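Acetylene hydratase (Pelobacter acetylenicus, PDB 2E7Z) catalyses the hydration of acetylene to acetaldehyde, using a tungsten-bis(molybdopterin guanine dinucleotide) cofactor and a [4Fe-4S] cluster. Local coordinates at residues 3-6 with 11-14; 529-532 with 536-539; 51-56 with 480-485; 516-521 with 525-530; 610-613 with 617-620. All blocks are in the same frame, centred on the assembly; numbering follows the deposited sequence.

Contact 1. Residues 3-6 with 11-14; sequences HVVC and INCV. With SF4 (iron/sulfur cluster), chain D.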
# COMPACT_ATOMS: atom_id res chain seq x y z
N HIS A 3 -14.10 -16.13 15.57
CA HIS A 3 -13.09 -15.99 14.50
C HIS A 3 -13.09 -14.53 14.06
O HIS A 3 -14.15 -13.91 13.87
CB HIS A 3 -13.30 -16.98 13.33
CG HIS A 3 -14.57 -16.80 12.56
ND1 HIS A 3 -14.68 -16.01 11.43
CD2 HIS A 3 -15.80 -17.36 12.74
CE1 HIS A 3 -15.91 -16.07 10.96
NE2 HIS A 3 -16.61 -16.88 11.74
N VAL A 4 -11.89 -13.96 13.94
CA VAL A 4 -11.74 -12.52 13.69
C VAL A 4 -10.66 -12.33 12.64
O VAL A 4 -9.61 -12.98 12.72
CB VAL A 4 -11.39 -11.75 15.01
CG1 VAL A 4 -11.53 -10.26 14.82
CG2 VAL A 4 -12.27 -12.23 16.16
N VAL A 5 -10.92 -11.45 11.66
CA VAL A 5 -9.85 -11.06 10.76
C VAL A 5 -8.92 -10.05 11.49
O VAL A 5 -9.36 -8.96 11.89
CB VAL A 5 -10.42 -10.44 9.46
CG1 VAL A 5 -9.28 -9.88 8.62
CG2 VAL A 5 -11.24 -11.49 8.69
N CYS A 6 -7.66 -10.42 11.70
CA CYS A 6 -6.77 -9.50 12.36
C CYS A 6 -6.49 -8.34 11.41
O CYS A 6 -6.12 -8.57 10.25
CB CYS A 6 -5.49 -10.24 12.70
SG CYS A 6 -4.24 -9.15 13.42
N ILE A 11 -2.24 -8.10 5.88
CA ILE A 11 -2.37 -9.43 5.30
C ILE A 11 -3.63 -10.13 5.83
O ILE A 11 -4.16 -11.02 5.16
CB ILE A 11 -1.10 -10.31 5.48
CG1 ILE A 11 -1.08 -11.46 4.46
CG2 ILE A 11 -1.00 -10.83 6.90
CD1 ILE A 11 -1.18 -11.04 2.99
N ASN A 12 -4.11 -9.71 7.01
CA ASN A 12 -5.43 -10.11 7.52
C ASN A 12 -5.58 -11.62 7.80
O ASN A 12 -6.59 -12.25 7.43
CB ASN A 12 -6.53 -9.65 6.55
CG ASN A 12 -6.78 -8.13 6.54
OD1 ASN A 12 -7.56 -7.67 5.71
ND2 ASN A 12 -6.17 -7.36 7.46
N CYS A 13 -4.58 -12.18 8.49
CA CYS A 13 -4.73 -13.52 9.06
C CYS A 13 -6.03 -13.60 9.84
O CYS A 13 -6.39 -12.67 10.55
CB CYS A 13 -3.63 -13.78 10.09
SG CYS A 13 -1.94 -13.51 9.49
N VAL A 14 -6.73 -14.73 9.72
CA VAL A 14 -7.88 -14.98 10.57
C VAL A 14 -7.42 -15.66 11.85
O VAL A 14 -6.77 -16.71 11.80
CB VAL A 14 -8.97 -15.78 9.85
CG1 VAL A 14 -10.21 -15.99 10.76
CG2 VAL A 14 -9.36 -15.06 8.55
FE1 SF4 D . 0.26 -10.48 12.48
FE2 SF4 D . -2.33 -9.77 12.30
FE3 SF4 D . -1.30 -11.61 10.59
FE4 SF4 D . -0.62 -9.02 10.36
S1 SF4 D . -2.69 -9.85 10.04
S2 SF4 D . 0.83 -10.84 10.26
S3 SF4 D . -0.61 -8.33 12.57
S4 SF4 D . -1.49 -11.85 12.88
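C6 and C13 are joined twice, through their backbones and through one iron-sulfur cluster. The N-H of C6 donates to O of C13, a short, straight bond (N to O 2.8 Å, 163° at the hydrogen) that enters nearly along the C=O axis. The carbonyl of C6 is approached in turn by N12: the CA of N12 lies 3.2 Å from O of C6, with 170° at its hydrogen, and the ND2 of N12 adds a weak hydrogen bond of 3.0 Å to the same O of C6. The other end of this amide, OD1, is bound by Q113, which together with the ND2 bond should restrain its rotation. Packing is close here as well: with CG1 anti to the backbone N (chi1 173°), V5 points that methyl across at N12, 3.4 Å from CB of N12. Away from the cluster the fit slackens. CG2 of V5 stays 4.0 Å from CG2 of V14, and CB of H3 stands 4.1 Å from CG1 of V14, while the imidazole of H3 turns off to bond O of Q532. This looser side is still protein-lined rather than solvent-facing, since every touching residue is buried. V5 and V14 form an antiparallel non-hydrogen-bonded pair where strand 2-5 ends and strand 14-19 begins. Beyond that pair, SG of C6 binds FE2 and SG of C13 binds FE3, each at 2.3 Å. With C9 and C43 they complete the four-cysteine [4Fe-4S] site, whose C-x-x-C-x-x-x-C opening is characteristic of cluster-bearing members of the DMSO reductase family.

Contact 2. Residues 529-532 with 536-539; sequences EEYQ and TYMS
Y531 holds CG anti to its own backbone N (chi1 -165°), whereas Y537 holds CG anti to its carbonyl carbon (chi1 -66°), and these two choices slide the phenol rings over one another. The result is an offset stack: the planes are 10° from parallel and the centroids 4.0 Å apart. CE1 of Y537 lies 3.3 Å above the plane of the Y531 ring, displaced toward its rim, and CZ of Y531 occupies the matching position over Y537. The CG-to-OH axes of the two rings run in opposite directions, which places OH of Y531 3.5 Å from CG of Y537 and sends the hydroxyl of Y537 back toward the root of Y531. There OH of Y537 donates to O of Y531 at 2.7 Å, approaching in the carbonyl plane on a lone pair. The acceptor in turn lies in the plane of the Y537 ring, at its edge. One face of Y537 and its hydroxyl are thus both engaged by the same residue, an arrangement that should discourage the ring from turning out of the stack. The pair joins helix 528-531 to strand 536-538 across a three-residue connection. Y531 also packs on I521 and T477, while the backbone of Y537 bonds G475, making strand 536-538 the antiparallel partner of strand 474-476.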
# COMPACT_ATOMS: atom_id res chain seq x y z
N GLU A 529 -26.05 -12.30 10.56
CA GLU A 529 -26.08 -13.35 11.58
C GLU A 529 -25.77 -14.72 10.99
O GLU A 529 -25.00 -15.49 11.56
CB GLU A 529 -27.42 -13.36 12.33
CG GLU A 529 -27.56 -14.57 13.22
CD GLU A 529 -28.66 -14.45 14.26
OE1 GLU A 529 -29.43 -13.47 14.23
OE2 GLU A 529 -28.74 -15.37 15.11
N GLU A 530 -26.35 -15.01 9.83
CA GLU A 530 -26.11 -16.28 9.16
C GLU A 530 -24.78 -16.28 8.38
O GLU A 530 -24.01 -17.24 8.44
CB GLU A 530 -27.27 -16.58 8.21
CG GLU A 530 -27.15 -17.91 7.48
CD GLU A 530 -28.33 -18.20 6.54
OE1 GLU A 530 -29.22 -17.33 6.32
OE2 GLU A 530 -28.37 -19.34 6.00
N TYR A 531 -24.50 -15.17 7.71
CA TYR A 531 -23.33 -15.07 6.84
C TYR A 531 -22.04 -15.32 7.60
O TYR A 531 -21.15 -15.97 7.06
CB TYR A 531 -23.29 -13.69 6.21
CG TYR A 531 -22.36 -13.58 5.03
CD1 TYR A 531 -22.76 -13.99 3.76
CD2 TYR A 531 -21.09 -13.02 5.17
CE1 TYR A 531 -21.93 -13.86 2.66
CE2 TYR A 531 -20.25 -12.89 4.08
CZ TYR A 531 -20.66 -13.32 2.82
OH TYR A 531 -19.84 -13.18 1.71
N GLN A 532 -21.94 -14.81 8.82
CA GLN A 532 -20.67 -14.85 9.56
C GLN A 532 -20.33 -16.25 10.04
O GLN A 532 -19.21 -16.47 10.52
CB GLN A 532 -20.73 -13.93 10.77
CG GLN A 532 -21.66 -14.45 11.87
CD GLN A 532 -21.84 -13.45 12.95
OE1 GLN A 532 -21.10 -13.44 13.95
NE2 GLN A 532 -22.79 -12.54 12.73
N THR A 536 -15.15 -18.44 5.01
CA THR A 536 -14.63 -17.90 3.75
C THR A 536 -15.62 -18.12 2.62
O THR A 536 -16.18 -19.21 2.50
CB THR A 536 -13.34 -18.67 3.37
OG1 THR A 536 -12.43 -18.63 4.48
CG2 THR A 536 -12.69 -18.08 2.10
N TYR A 537 -15.79 -17.10 1.78
CA TYR A 537 -16.61 -17.20 0.60
C TYR A 537 -15.76 -16.93 -0.63
O TYR A 537 -15.24 -15.83 -0.80
CB TYR A 537 -17.74 -16.19 0.66
CG TYR A 537 -18.72 -16.48 1.78
CD1 TYR A 537 -18.53 -15.97 3.06
CD2 TYR A 537 -19.85 -17.25 1.54
CE1 TYR A 537 -19.45 -16.24 4.08
CE2 TYR A 537 -20.78 -17.52 2.54
CZ TYR A 537 -20.57 -17.01 3.80
OH TYR A 537 -21.51 -17.29 4.77
N MET A 538 -15.62 -17.95 -1.48
CA MET A 538 -14.85 -17.81 -2.70
C MET A 538 -15.67 -17.15 -3.79
O MET A 538 -16.87 -17.41 -3.90
CB MET A 538 -14.36 -19.18 -3.21
CG MET A 538 -13.53 -19.97 -2.19
SD MET A 538 -12.05 -19.12 -1.57
CE MET A 538 -11.27 -18.63 -3.11
N SER A 539 -15.02 -16.31 -4.59
CA SER A 539 -15.67 -15.68 -5.74
C SER A 539 -15.49 -16.54 -6.99
O SER A 539 -14.45 -17.21 -7.16
CB SER A 539 -15.04 -14.32 -6.04
OG SER A 539 -15.74 -13.65 -7.07

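Contact 3. Residues 51-56 with 480-485; sequences TIRTHK and QVVEPA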
# COMPACT_ATOMS: atom_id res chain seq x y z
N THR A 51 -3.71 -4.63 24.00
CA THR A 51 -2.97 -3.55 24.70
C THR A 51 -3.10 -2.21 23.96
O THR A 51 -2.93 -1.14 24.56
CB THR A 51 -1.46 -3.85 24.88
OG1 THR A 51 -0.81 -3.76 23.60
CG2 THR A 51 -1.23 -5.23 25.50
N ILE A 52 -3.41 -2.30 22.67
CA ILE A 52 -3.71 -1.12 21.86
C ILE A 52 -5.19 -0.75 21.98
O ILE A 52 -5.52 0.42 22.22
CB ILE A 52 -3.35 -1.37 20.40
CG1 ILE A 52 -1.87 -1.80 20.27
CG2 ILE A 52 -3.61 -0.10 19.56
CD1 ILE A 52 -0.83 -0.81 20.81
N ARG A 53 -6.08 -1.75 21.82
CA ARG A 53 -7.50 -1.47 21.99
C ARG A 53 -7.82 -0.80 23.34
O ARG A 53 -8.71 0.06 23.43
CB ARG A 53 -8.33 -2.75 21.82
CG ARG A 53 -9.82 -2.48 21.82
CD ARG A 53 -10.62 -3.74 22.08
NE ARG A 53 -10.84 -3.99 23.51
CZ ARG A 53 -11.82 -3.43 24.22
NH1 ARG A 53 -12.65 -2.55 23.67
NH2 ARG A 53 -11.97 -3.79 25.50
N THR A 54 -7.11 -1.22 24.40
CA THR A 54 -7.37 -0.69 25.74
C THR A 54 -6.34 0.32 26.21
O THR A 54 -6.30 0.65 27.40
CB THR A 54 -7.51 -1.82 26.81
OG1 THR A 54 -6.26 -2.51 26.94
CG2 THR A 54 -8.57 -2.81 26.37
N HIS A 55 -5.50 0.81 25.31
CA HIS A 55 -4.41 1.69 25.71
C HIS A 55 -4.95 2.94 26.38
O HIS A 55 -5.94 3.51 25.91
CB HIS A 55 -3.53 2.07 24.49
CG HIS A 55 -2.19 2.55 24.92
ND1 HIS A 55 -1.96 3.84 25.34
CD2 HIS A 55 -1.02 1.88 25.07
CE1 HIS A 55 -0.70 3.94 25.74
NE2 HIS A 55 -0.10 2.78 25.56
N LYS A 56 -4.32 3.37 27.48
CA LYS A 56 -4.82 4.56 28.18
C LYS A 56 -4.80 5.81 27.31
O LYS A 56 -5.60 6.72 27.54
CB LYS A 56 -4.05 4.83 29.48
CG LYS A 56 -2.58 5.14 29.29
CD LYS A 56 -1.85 5.35 30.61
CE LYS A 56 -2.43 6.51 31.43
NZ LYS A 56 -2.16 7.85 30.82
N GLN A 480 -17.48 -9.70 15.38
CA GLN A 480 -17.28 -8.69 16.41
C GLN A 480 -17.03 -9.33 17.78
O GLN A 480 -17.85 -10.13 18.23
CB GLN A 480 -18.51 -7.82 16.50
CG GLN A 480 -18.36 -6.64 17.41
CD GLN A 480 -19.53 -5.69 17.36
OE1 GLN A 480 -20.49 -5.90 16.60
NE2 GLN A 480 -19.46 -4.63 18.14
N VAL A 481 -15.94 -8.97 18.45
CA VAL A 481 -15.66 -9.55 19.76
C VAL A 481 -16.36 -8.79 20.89
O VAL A 481 -17.01 -9.39 21.77
CB VAL A 481 -14.14 -9.70 20.01
CG1 VAL A 481 -13.90 -10.43 21.32
CG2 VAL A 481 -13.50 -10.48 18.86
N VAL A 482 -16.20 -7.48 20.90
CA VAL A 482 -16.80 -6.61 21.93
C VAL A 482 -17.40 -5.36 21.30
O VAL A 482 -17.14 -5.04 20.13
CB VAL A 482 -15.79 -6.19 23.06
CG1 VAL A 482 -15.25 -7.40 23.84
CG2 VAL A 482 -14.63 -5.36 22.49
N GLU A 483 -18.23 -4.65 22.05
CA GLU A 483 -18.71 -3.34 21.64
C GLU A 483 -17.53 -2.37 21.69
O GLU A 483 -16.62 -2.53 22.51
CB GLU A 483 -19.82 -2.87 22.60
CG GLU A 483 -21.14 -3.64 22.46
CD GLU A 483 -21.87 -3.42 21.13
OE1 GLU A 483 -21.67 -2.36 20.48
OE2 GLU A 483 -22.66 -4.31 20.73
N PRO A 484 -17.54 -1.34 20.83
CA PRO A 484 -16.44 -0.38 20.90
C PRO A 484 -16.36 0.34 22.24
O PRO A 484 -17.38 0.67 22.85
CB PRO A 484 -16.75 0.63 19.78
CG PRO A 484 -18.07 0.25 19.20
CD PRO A 484 -18.51 -1.06 19.75
N ALA A 485 -15.14 0.61 22.66
CA ALA A 485 -14.91 1.34 23.92
C ALA A 485 -15.31 2.80 23.80
O ALA A 485 -15.28 3.39 22.71
CB ALA A 485 -13.47 1.22 24.35
O HOH W 1 -15.15 -2.47 24.87
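This is a small surface contact, in which one arginine at the end of helix 49-53 reaches a loop more than 420 residues further along the chain, between strand 474-476 and helix 491-501. The evidence lies in the guanidinium of R53. CG2 of V482 sits over one face of that group, off-centre, 3.6 Å from NH1 of R53, and CB of A485 approaches the same NH1 obliquely at 3.9 Å. A bend at chi3 (88°) in the R53 chain turns the guanidinium to meet them. No direct hydrogen bond crosses the contact; instead a water accepts from NH1 of R53 at 2.8 Å and donates to O of E483, also at 2.8 Å. In the fold, both partners border the N-terminal three-stranded antiparallel sheet: R53 and V482 rest on I25 of outer strand 25-29, and V482 also touches V19 of the central one. The charge of R53 is answered by salt bridges from NH1 to E461 and from NE to D50. Exchanging this arginine for a leucine would probably leave E461 and D50 without their cationic mate and the bridging water without its donor on the helix side. The loop has a brace of its own. NE2 of Q480 donates to O of V482 at 3.1 Å, with 157° at the hydrogen, the donor standing 46° out of the carbonyl plane although the acceptor lies in the plane of the Q480 amide.

Contact 4. Residues 516-521 with 525-530; sequences LINYRI and GMEWEE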
# COMPACT_ATOMS: atom_id res chain seq x y z
N LEU A 516 -25.63 -1.64 5.99
CA LEU A 516 -24.73 -1.56 4.85
C LEU A 516 -24.04 -2.90 4.58
O LEU A 516 -23.96 -3.33 3.41
CB LEU A 516 -23.73 -0.44 5.10
CG LEU A 516 -22.62 -0.27 4.04
CD1 LEU A 516 -23.22 -0.01 2.64
CD2 LEU A 516 -21.74 0.90 4.45
N ILE A 517 -23.59 -3.58 5.64
CA ILE A 517 -23.10 -4.95 5.52
C ILE A 517 -24.16 -5.86 4.86
O ILE A 517 -23.87 -6.59 3.92
CB ILE A 517 -22.62 -5.52 6.89
CG1 ILE A 517 -21.28 -4.88 7.30
CG2 ILE A 517 -22.52 -7.03 6.82
CD1 ILE A 517 -20.90 -5.11 8.80
N ASN A 518 -25.39 -5.79 5.34
CA ASN A 518 -26.43 -6.64 4.79
C ASN A 518 -26.69 -6.31 3.34
O ASN A 518 -27.04 -7.21 2.57
CB ASN A 518 -27.69 -6.55 5.64
CG ASN A 518 -27.59 -7.35 6.90
OD1 ASN A 518 -26.88 -8.35 6.94
ND2 ASN A 518 -28.29 -6.92 7.95
N TYR A 519 -26.51 -5.05 2.97
CA TYR A 519 -26.62 -4.68 1.55
C TYR A 519 -25.47 -5.28 0.71
O TYR A 519 -25.70 -5.85 -0.36
CB TYR A 519 -26.68 -3.16 1.38
CG TYR A 519 -26.78 -2.74 -0.09
CD1 TYR A 519 -27.90 -3.06 -0.86
CD2 TYR A 519 -25.74 -2.05 -0.71
CE1 TYR A 519 -27.95 -2.71 -2.21
CE2 TYR A 519 -25.79 -1.67 -2.04
CZ TYR A 519 -26.90 -2.00 -2.78
OH TYR A 519 -26.94 -1.64 -4.11
N ARG A 520 -24.24 -5.17 1.21
CA ARG A 520 -23.10 -5.75 0.52
C ARG A 520 -23.33 -7.24 0.22
O ARG A 520 -23.03 -7.70 -0.88
CB ARG A 520 -21.84 -5.52 1.38
CG ARG A 520 -20.55 -6.16 0.93
CD ARG A 520 -19.92 -5.45 -0.29
NE ARG A 520 -18.53 -5.91 -0.42
CZ ARG A 520 -17.89 -6.21 -1.56
NH1 ARG A 520 -18.46 -6.16 -2.77
NH2 ARG A 520 -16.64 -6.64 -1.46
N ILE A 521 -23.88 -7.99 1.19
CA ILE A 521 -24.12 -9.42 1.00
C ILE A 521 -25.50 -9.77 0.48
O ILE A 521 -25.83 -10.95 0.36
CB ILE A 521 -23.80 -10.23 2.29
CG1 ILE A 521 -24.81 -9.88 3.40
CG2 ILE A 521 -22.37 -9.99 2.69
CD1 ILE A 521 -24.63 -10.65 4.71
N GLY A 525 -28.82 -13.62 -0.32
CA GLY A 525 -30.05 -13.87 0.44
C GLY A 525 -29.83 -14.02 1.94
O GLY A 525 -30.79 -14.21 2.68
N MET A 526 -28.58 -13.93 2.42
CA MET A 526 -28.29 -14.03 3.85
C MET A 526 -28.14 -12.66 4.49
O MET A 526 -27.68 -11.71 3.84
CB MET A 526 -27.00 -14.81 4.12
CG MET A 526 -27.06 -16.29 3.72
SD MET A 526 -25.52 -17.12 4.15
CE MET A 526 -24.64 -17.02 2.59
N GLU A 527 -28.48 -12.57 5.77
CA GLU A 527 -28.09 -11.42 6.57
C GLU A 527 -26.85 -11.81 7.39
O GLU A 527 -26.46 -12.98 7.42
CB GLU A 527 -29.23 -10.96 7.48
CG GLU A 527 -30.36 -10.27 6.71
CD GLU A 527 -31.49 -9.74 7.57
OE1 GLU A 527 -31.42 -9.80 8.83
OE2 GLU A 527 -32.46 -9.24 6.96
N TRP A 528 -26.27 -10.84 8.09
CA TRP A 528 -24.98 -11.03 8.75
C TRP A 528 -24.97 -12.15 9.81
O TRP A 528 -23.98 -12.88 9.93
CB TRP A 528 -24.50 -9.69 9.31
CG TRP A 528 -23.28 -9.78 10.15
CD1 TRP A 528 -23.19 -9.48 11.49
CD2 TRP A 528 -21.96 -10.22 9.75
NE1 TRP A 528 -21.90 -9.69 11.94
CE2 TRP A 528 -21.14 -10.15 10.90
CE3 TRP A 528 -21.41 -10.66 8.53
CZ2 TRP A 528 -19.78 -10.50 10.87
CZ3 TRP A 528 -20.06 -11.01 8.50
CH2 TRP A 528 -19.26 -10.91 9.68
N GLU A 529 -26.05 -12.30 10.56
CA GLU A 529 -26.08 -13.35 11.58
C GLU A 529 -25.77 -14.72 10.99
O GLU A 529 -25.00 -15.49 11.56
CB GLU A 529 -27.42 -13.36 12.33
CG GLU A 529 -27.56 -14.57 13.22
CD GLU A 529 -28.66 -14.45 14.26
OE1 GLU A 529 -29.43 -13.47 14.23
OE2 GLU A 529 -28.74 -15.37 15.11
N GLU A 530 -26.35 -15.01 9.83
CA GLU A 530 -26.11 -16.28 9.16
C GLU A 530 -24.78 -16.28 8.38
O GLU A 530 -24.01 -17.24 8.44
CB GLU A 530 -27.27 -16.58 8.21
CG GLU A 530 -27.15 -17.91 7.48
CD GLU A 530 -28.33 -18.20 6.54
OE1 GLU A 530 -29.22 -17.33 6.32
OE2 GLU A 530 -28.37 -19.34 6.00
O HOH W 2 -28.60 -9.30 3.30
O HOH W 3 -29.40 -8.36 10.10
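N518 faces the start of helix 528-531 with its amide oxygen turned inward and its amide nitrogen turned toward E527. OD1 of N518 accepts the N-H of W528 at 2.8 Å; the donor lies in the carbonyl plane, although the bond is bent, 133° at the hydrogen. The same OD1 comes within 3.3 Å of CA of E527, the N-cap residue. Beside it the amide of N518 and the carboxylate of E527 are inclined by 32°, and a water links them, accepting from ND2 of N518 and donating to OE1 of E527. A second water donates to O of N518 and to O of M526, so the polar flank is stitched by solvent as well as by the direct bond. The apolar flank is built by isoleucines. I521 has chi1 near 67°, which directs CG1 and then CD1 at the opposing backbone: CD1 of I521 lies 3.3 Å from O of M526. More loosely, CG2 of I517 meets CB of W528 at 4.1 Å. The contact joins the C-terminal part of helix 513-520 to the first turn of helix 528-531 across a short loop; beyond it, M526 packs on Y531, W528 leans on P463 and V465, and R520 bonds V332 just ahead of helix 334-337.

Contact 5. Residues 610-613 with 617-620; sequences SCYH and ILRD. With MGD (2-amino-5,6-dimercapto-7-methyl-3,7,8a,9-tetrahydro-8-oxa-1,3,9,10-tetraaza-anthracen-4-one guanosine dinucleotide), chain E.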
# COMPACT_ATOMS: atom_id res chain seq x y z
N SER A 610 3.28 3.34 11.03
CA SER A 610 3.50 4.22 12.18
C SER A 610 2.75 3.81 13.44
O SER A 610 2.66 4.62 14.36
CB SER A 610 3.19 5.68 11.81
OG SER A 610 1.78 5.92 11.74
N CYS A 611 2.20 2.59 13.44
CA CYS A 611 1.29 2.14 14.51
C CYS A 611 2.01 1.34 15.58
O CYS A 611 2.97 0.62 15.31
CB CYS A 611 0.20 1.23 13.95
SG CYS A 611 -0.74 1.95 12.56
N TYR A 612 1.45 1.43 16.78
CA TYR A 612 1.83 0.63 17.97
C TYR A 612 3.11 1.12 18.63
O TYR A 612 3.76 0.37 19.39
CB TYR A 612 1.86 -0.91 17.73
CG TYR A 612 0.81 -1.37 16.78
CD1 TYR A 612 -0.48 -0.83 16.83
CD2 TYR A 612 1.11 -2.30 15.79
CE1 TYR A 612 -1.46 -1.22 15.90
CE2 TYR A 612 0.17 -2.70 14.87
CZ TYR A 612 -1.11 -2.14 14.91
OH TYR A 612 -2.03 -2.51 13.95
N HIS A 613 3.47 2.38 18.40
CA HIS A 613 4.59 2.99 19.15
C HIS A 613 4.19 3.52 20.54
O HIS A 613 5.05 4.00 21.29
CB HIS A 613 5.26 4.09 18.32
CG HIS A 613 5.84 3.61 17.03
ND1 HIS A 613 6.69 2.52 16.95
CD2 HIS A 613 5.75 4.11 15.77
CE1 HIS A 613 7.05 2.34 15.69
NE2 HIS A 613 6.51 3.30 14.96
N ILE A 617 4.15 -3.18 25.58
CA ILE A 617 4.94 -4.36 25.22
C ILE A 617 5.49 -4.31 23.80
O ILE A 617 6.66 -4.64 23.57
CB ILE A 617 4.16 -5.70 25.52
CG1 ILE A 617 5.04 -6.93 25.28
CG2 ILE A 617 2.83 -5.75 24.76
CD1 ILE A 617 4.52 -8.20 25.96
N LEU A 618 4.67 -3.87 22.84
CA LEU A 618 5.15 -3.83 21.47
C LEU A 618 6.26 -2.78 21.28
O LEU A 618 7.30 -3.08 20.65
CB LEU A 618 3.98 -3.57 20.51
CG LEU A 618 2.97 -4.73 20.45
CD1 LEU A 618 1.74 -4.29 19.63
CD2 LEU A 618 3.59 -5.97 19.81
N ARG A 619 6.05 -1.58 21.82
CA ARG A 619 7.08 -0.52 21.75
C ARG A 619 8.38 -0.97 22.39
O ARG A 619 9.46 -0.67 21.88
CB ARG A 619 6.59 0.77 22.41
CG ARG A 619 7.62 1.90 22.48
CD ARG A 619 8.11 2.43 21.10
NE ARG A 619 9.11 3.47 21.32
CZ ARG A 619 8.84 4.72 21.71
NH1 ARG A 619 7.58 5.12 21.88
NH2 ARG A 619 9.84 5.57 21.91
N ASP A 620 8.27 -1.72 23.48
CA ASP A 620 9.46 -2.19 24.20
C ASP A 620 10.33 -3.15 23.40
O ASP A 620 11.54 -3.25 23.65
CB ASP A 620 9.04 -2.86 25.52
CG ASP A 620 8.64 -1.87 26.59
OD1 ASP A 620 8.85 -0.65 26.40
OD2 ASP A 620 8.15 -2.31 27.66
PB MGD E . 0.07 4.87 8.72
O1B MGD E . 0.62 6.00 7.88
O2B MGD E . 0.84 4.36 9.88
O3B MGD E . -0.25 3.59 7.82
O3A MGD E . -0.19 3.49 5.31
PA MGD E . -1.21 3.38 6.55
O1A MGD E . -1.76 1.99 6.70
O2A MGD E . -2.15 4.54 6.39
O5' MGD E . -1.38 5.38 9.22
C5' MGD E . -2.32 4.42 9.67
C4' MGD E . -3.15 5.12 10.73
O4' MGD E . -4.30 4.29 10.99
C3' MGD E . -2.46 5.21 12.09
O3' MGD E . -2.43 6.59 12.50
C2' MGD E . -3.28 4.34 13.06
O2' MGD E . -3.38 4.81 14.42
C1' MGD E . -4.63 4.36 12.39
N9 MGD E . -5.50 3.19 12.62
C8 MGD E . -5.13 1.89 12.69
N7 MGD E . -6.20 1.09 12.80
C5 MGD E . -7.29 1.90 12.73
C6 MGD E . -8.73 1.73 12.77
O6 MGD E . -9.25 0.60 12.88
N1 MGD E . -9.46 2.85 12.64
C2 MGD E . -8.97 4.09 12.58
N2 MGD E . -9.84 5.13 12.45
N3 MGD E . -7.66 4.31 12.54
C4 MGD E . -6.82 3.26 12.61
C10 MGD E . 0.51 2.30 4.92
C11 MGD E . 1.10 2.58 3.55
O11 MGD E . 2.10 3.58 3.76
C12 MGD E . 1.71 1.32 2.99
S12 MGD E . 0.73 -0.09 2.91
C13 MGD E . 2.96 1.31 2.50
S13 MGD E . 3.72 -0.12 1.97
C14 MGD E . 3.80 2.54 2.40
N15 MGD E . 4.90 2.54 3.35
C16 MGD E . 5.62 3.69 3.36
C17 MGD E . 7.06 3.77 3.65
O17 MGD E . 7.72 2.73 3.88
N18 MGD E . 7.64 4.99 3.64
C19 MGD E . 6.97 6.13 3.37
N19 MGD E . 7.60 7.32 3.38
N20 MGD E . 5.65 6.13 3.13
C21 MGD E . 4.96 4.98 3.10
N22 MGD E . 3.65 5.00 2.83
C23 MGD E . 2.91 3.78 2.61
O HOH W 4 3.16 -0.48 22.03
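Y612, whose side chain packs on L618, is unusual in having a left-handed helical backbone (phi 77°, psi 22°) although it is no glycine. It lies in the cofactor-binding loop of the molybdopterin dinucleotide-binding domain, which is assigned to the double-psi beta-barrel clan, between strand 596-600 and helix 617-621. CB of Y612 meets CD1 of L618 at 3.9 Å, and the two side chains lie side by side, pointing the same way; the phenol continues on to bond O of S8. H613 is gripped from the helix: NH1 of R619 donates to O of H613 at 2.8 Å, with 155° at the hydrogen and the oxygen at the edge of the guanidinium, in its plane. NE of R619 is spent on O of P623, and NH1 also pairs with E679. A methionine in place of this arginine would probably leave O of H613 without this donor and E679 without its charge partner, loosening the loop's hold on the helix. A water further joins O of Y612 to N of R619. At the far end of the turn S610 holds the cofactor phosphate, with O2B receiving both N of S610 at 2.9 Å and OG of S610 at 2.6 Å.

How the contacts relate
Contacts 1, 2 and 5 are buried, contact 4 is partly so, and contact 3 lies at the surface. Chemistry follows place: contacts 1 and 5 sit at cofactors, with metal ligation in one and phosphate binding in the other, contact 2 relies on aromatic stacking, and contacts 3, 4 and 5 have water bridges, contact 3 with no direct hydrogen bond. Contacts 2 and 4 share helix 528-531 and E529-E530, with centres about 9 Å apart. Contact 1 touches contact 2 through H3 and Q532, and contact 3 through V4 and V481. Contact 3 in turn meets contact 5 where I52 packs on Y612. Contacts 4 and 5 are the most distant pair, their centres about 35 Å apart.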